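Local structure of transcriptional regulator, Crp/Fnr family (Eubacterium rectale ATCC 33656, 3DV8) at residues Met42-Val50 and Trp104-Lys112. The protein probably regulates transcription as a dimeric Crp/Fnr-family factor, joining a cyclic nucleotide-binding domain to a helix-turn-helix domain expected to bind DNA. Residues are numbered along the deposited sequence; the frame is centred on the assembly and turned at random.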
# COMPACT_ATOMS: atom_id res chain seq x y z
N MSE A 42 -6.34 -18.63 -4.62
CA MSE A 42 -6.44 -19.85 -5.45
C MSE A 42 -5.06 -20.47 -5.71
O MSE A 42 -4.92 -21.69 -5.65
CB MSE A 42 -7.10 -19.57 -6.81
CG MSE A 42 -8.49 -18.90 -6.81
SE MSE A 42 -9.85 -19.83 -5.75
CE MSE A 42 -9.40 -19.21 -3.88
N ASP A 43 -4.06 -19.62 -5.98
CA ASP A 43 -2.69 -20.03 -6.33
C ASP A 43 -1.64 -19.54 -5.34
O ASP A 43 -1.80 -18.52 -4.69
CB ASP A 43 -2.34 -19.42 -7.70
CG ASP A 43 -3.26 -19.90 -8.81
OD1 ASP A 43 -3.27 -21.12 -9.08
OD2 ASP A 43 -3.94 -19.05 -9.42
N CYS A 44 -0.55 -20.30 -5.25
CA CYS A 44 0.64 -19.90 -4.50
C CYS A 44 1.84 -20.63 -5.11
O CYS A 44 2.49 -21.47 -4.47
CB CYS A 44 0.50 -20.16 -3.00
SG CYS A 44 1.87 -19.36 -2.15
N THR A 45 2.10 -20.28 -6.37
CA THR A 45 3.13 -20.91 -7.19
C THR A 45 4.55 -20.69 -6.67
O THR A 45 5.26 -21.65 -6.33
CB THR A 45 3.00 -20.46 -8.67
OG1 THR A 45 2.90 -19.03 -8.73
CG2 THR A 45 1.74 -21.06 -9.30
N GLY A 46 4.94 -19.43 -6.56
CA GLY A 46 6.27 -19.06 -6.06
C GLY A 46 6.70 -17.69 -6.52
O GLY A 46 5.91 -16.96 -7.11
N LEU A 47 7.96 -17.34 -6.23
CA LEU A 47 8.53 -16.06 -6.67
C LEU A 47 8.82 -16.19 -8.16
O LEU A 47 9.28 -17.24 -8.60
CB LEU A 47 9.80 -15.67 -5.91
CG LEU A 47 9.60 -15.17 -4.47
CD1 LEU A 47 9.23 -16.28 -3.48
CD2 LEU A 47 10.85 -14.47 -4.02
N LEU A 48 8.52 -15.14 -8.93
CA LEU A 48 8.72 -15.12 -10.38
C LEU A 48 9.84 -14.14 -10.72
O LEU A 48 9.80 -13.01 -10.26
CB LEU A 48 7.43 -14.70 -11.13
CG LEU A 48 6.10 -15.33 -10.70
CD1 LEU A 48 4.93 -14.69 -11.42
CD2 LEU A 48 6.10 -16.83 -10.89
N LEU A 49 10.83 -14.60 -11.49
CA LEU A 49 11.92 -13.75 -11.99
C LEU A 49 11.61 -13.58 -13.48
O LEU A 49 11.58 -14.57 -14.24
CB LEU A 49 13.29 -14.40 -11.77
CG LEU A 49 14.53 -13.59 -12.18
CD1 LEU A 49 14.64 -12.26 -11.42
CD2 LEU A 49 15.82 -14.40 -11.99
N VAL A 50 11.33 -12.35 -13.89
CA VAL A 50 11.00 -12.05 -15.27
C VAL A 50 12.29 -11.97 -16.09
O VAL A 50 13.06 -11.03 -15.95
CB VAL A 50 10.18 -10.71 -15.38
CG1 VAL A 50 9.91 -10.33 -16.84
CG2 VAL A 50 8.86 -10.82 -14.60
N TRP A 104 11.09 -17.51 -14.70
CA TRP A 104 11.65 -18.57 -13.88
C TRP A 104 10.80 -18.50 -12.62
O TRP A 104 10.45 -17.40 -12.17
CB TRP A 104 13.10 -18.33 -13.48
CG TRP A 104 14.07 -18.55 -14.55
CD1 TRP A 104 14.41 -19.73 -15.11
CD2 TRP A 104 14.92 -17.56 -15.14
NE1 TRP A 104 15.39 -19.55 -16.05
CE2 TRP A 104 15.73 -18.23 -16.09
CE3 TRP A 104 15.07 -16.18 -14.97
CZ2 TRP A 104 16.68 -17.55 -16.87
CZ3 TRP A 104 16.01 -15.50 -15.76
CH2 TRP A 104 16.80 -16.19 -16.70
N ILE A 105 10.46 -19.66 -12.06
CA ILE A 105 9.71 -19.75 -10.81
C ILE A 105 10.57 -20.47 -9.76
O ILE A 105 11.10 -21.55 -10.02
CB ILE A 105 8.37 -20.50 -10.96
CG1 ILE A 105 7.58 -20.00 -12.19
CG2 ILE A 105 7.54 -20.34 -9.67
CD1 ILE A 105 6.21 -20.64 -12.33
N ILE A 106 10.76 -19.83 -8.60
CA ILE A 106 11.43 -20.44 -7.45
C ILE A 106 10.23 -20.90 -6.62
O ILE A 106 9.48 -20.04 -6.15
CB ILE A 106 12.28 -19.43 -6.64
CG1 ILE A 106 13.36 -18.79 -7.51
CG2 ILE A 106 12.91 -20.13 -5.42
CD1 ILE A 106 14.14 -17.70 -6.78
N PRO A 107 10.01 -22.23 -6.45
CA PRO A 107 8.88 -22.72 -5.63
C PRO A 107 8.81 -22.08 -4.23
O PRO A 107 9.86 -21.86 -3.61
CB PRO A 107 9.16 -24.23 -5.53
CG PRO A 107 9.85 -24.55 -6.80
CD PRO A 107 10.74 -23.36 -7.05
N ALA A 108 7.59 -21.78 -3.77
CA ALA A 108 7.33 -21.09 -2.50
C ALA A 108 7.90 -21.81 -1.28
O ALA A 108 8.57 -21.18 -0.46
CB ALA A 108 5.85 -20.83 -2.32
N GLU A 109 7.66 -23.11 -1.18
CA GLU A 109 8.18 -23.94 -0.06
C GLU A 109 9.71 -23.86 0.07
O GLU A 109 10.24 -23.77 1.18
CB GLU A 109 7.69 -25.41 -0.10
CG GLU A 109 8.14 -26.34 -1.27
CD GLU A 109 7.30 -26.22 -2.56
OE1 GLU A 109 6.85 -25.10 -2.91
OE2 GLU A 109 7.11 -27.27 -3.23
N ILE A 110 10.39 -23.87 -1.08
CA ILE A 110 11.85 -23.77 -1.18
C ILE A 110 12.34 -22.40 -0.77
O ILE A 110 13.29 -22.30 0.02
CB ILE A 110 12.32 -24.10 -2.62
CG1 ILE A 110 12.18 -25.60 -2.85
CG2 ILE A 110 13.77 -23.68 -2.85
CD1 ILE A 110 12.27 -25.98 -4.26
N TYR A 111 11.72 -21.35 -1.30
CA TYR A 111 12.09 -19.97 -0.99
C TYR A 111 11.84 -19.66 0.50
O TYR A 111 12.71 -19.08 1.16
CB TYR A 111 11.40 -18.97 -1.92
CG TYR A 111 12.00 -17.58 -1.83
CD1 TYR A 111 13.11 -17.22 -2.60
CD2 TYR A 111 11.47 -16.65 -0.96
CE1 TYR A 111 13.68 -15.93 -2.50
CE2 TYR A 111 12.02 -15.36 -0.84
CZ TYR A 111 13.13 -15.01 -1.61
OH TYR A 111 13.66 -13.75 -1.50
N LYS A 112 10.67 -20.08 1.01
CA LYS A 112 10.26 -19.97 2.43
C LYS A 112 11.29 -20.61 3.37
O LYS A 112 11.64 -20.03 4.39
CB LYS A 112 8.89 -20.63 2.66
CG LYS A 112 8.26 -20.37 4.03
CD LYS A 112 7.03 -21.23 4.21
CE LYS A 112 6.35 -20.94 5.53
NZ LYS A 112 5.37 -22.00 5.86
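Cys-44 meets Ala-108 at the start of the helix 108-117, its SG lying 4.2 Å from Ala-108 CB; the same sulfur is tied to Cys-84 by a disulfide. The carbonyl O of Thr-45 takes a weak hydrogen bond from Ala-108 N, just past the N-cap residue Pro-107. Gly-46 then runs alongside the neighbouring strand with a backbone (phi 157°) that suits a residue without a side chain, and its CA makes a CA-H...O contact with Ile-106 O. From Gly-46 to Leu-49 the strand pairs antiparallel with 104-107, two neighbouring strands in one sheet of the beta-roll that forms the cyclic nucleotide-binding domain. Leu-47 bonds to Ile-106 through its backbone in both directions, weakly through its own N, whereas its side chain reaches the helix that follows the roll. There CD2 stands over the centre of the Tyr-111 ring, 3.4 Å from the centroid and 14° off the normal, a CH-pi contact, while CD1 covers the CG-CD2 side of the same face. Tyr-111 holds CG anti to its N (chi1 -167°), bringing the ring against Leu-47 on the sheet face shared with Ile-106, and its OH bonds to Thr-125. Replacing the tyrosine with an alanine would probably leave both Leu-47 methyls without the ring they pack on and Thr-125 without its hydroxyl partner. On the other sheet face, Leu-48 lies alongside Ile-105, CD2 to CG1 3.7 Å. Back on the face of Leu-47, Leu-49 exchanges two nearly straight backbone bonds with Trp-104, Leu-49 N to Trp-104 O 2.9 Å and Trp-104 N to Leu-49 O 3.0 Å, and its CD2 approaches the indole obliquely, 3.6 Å from CE3.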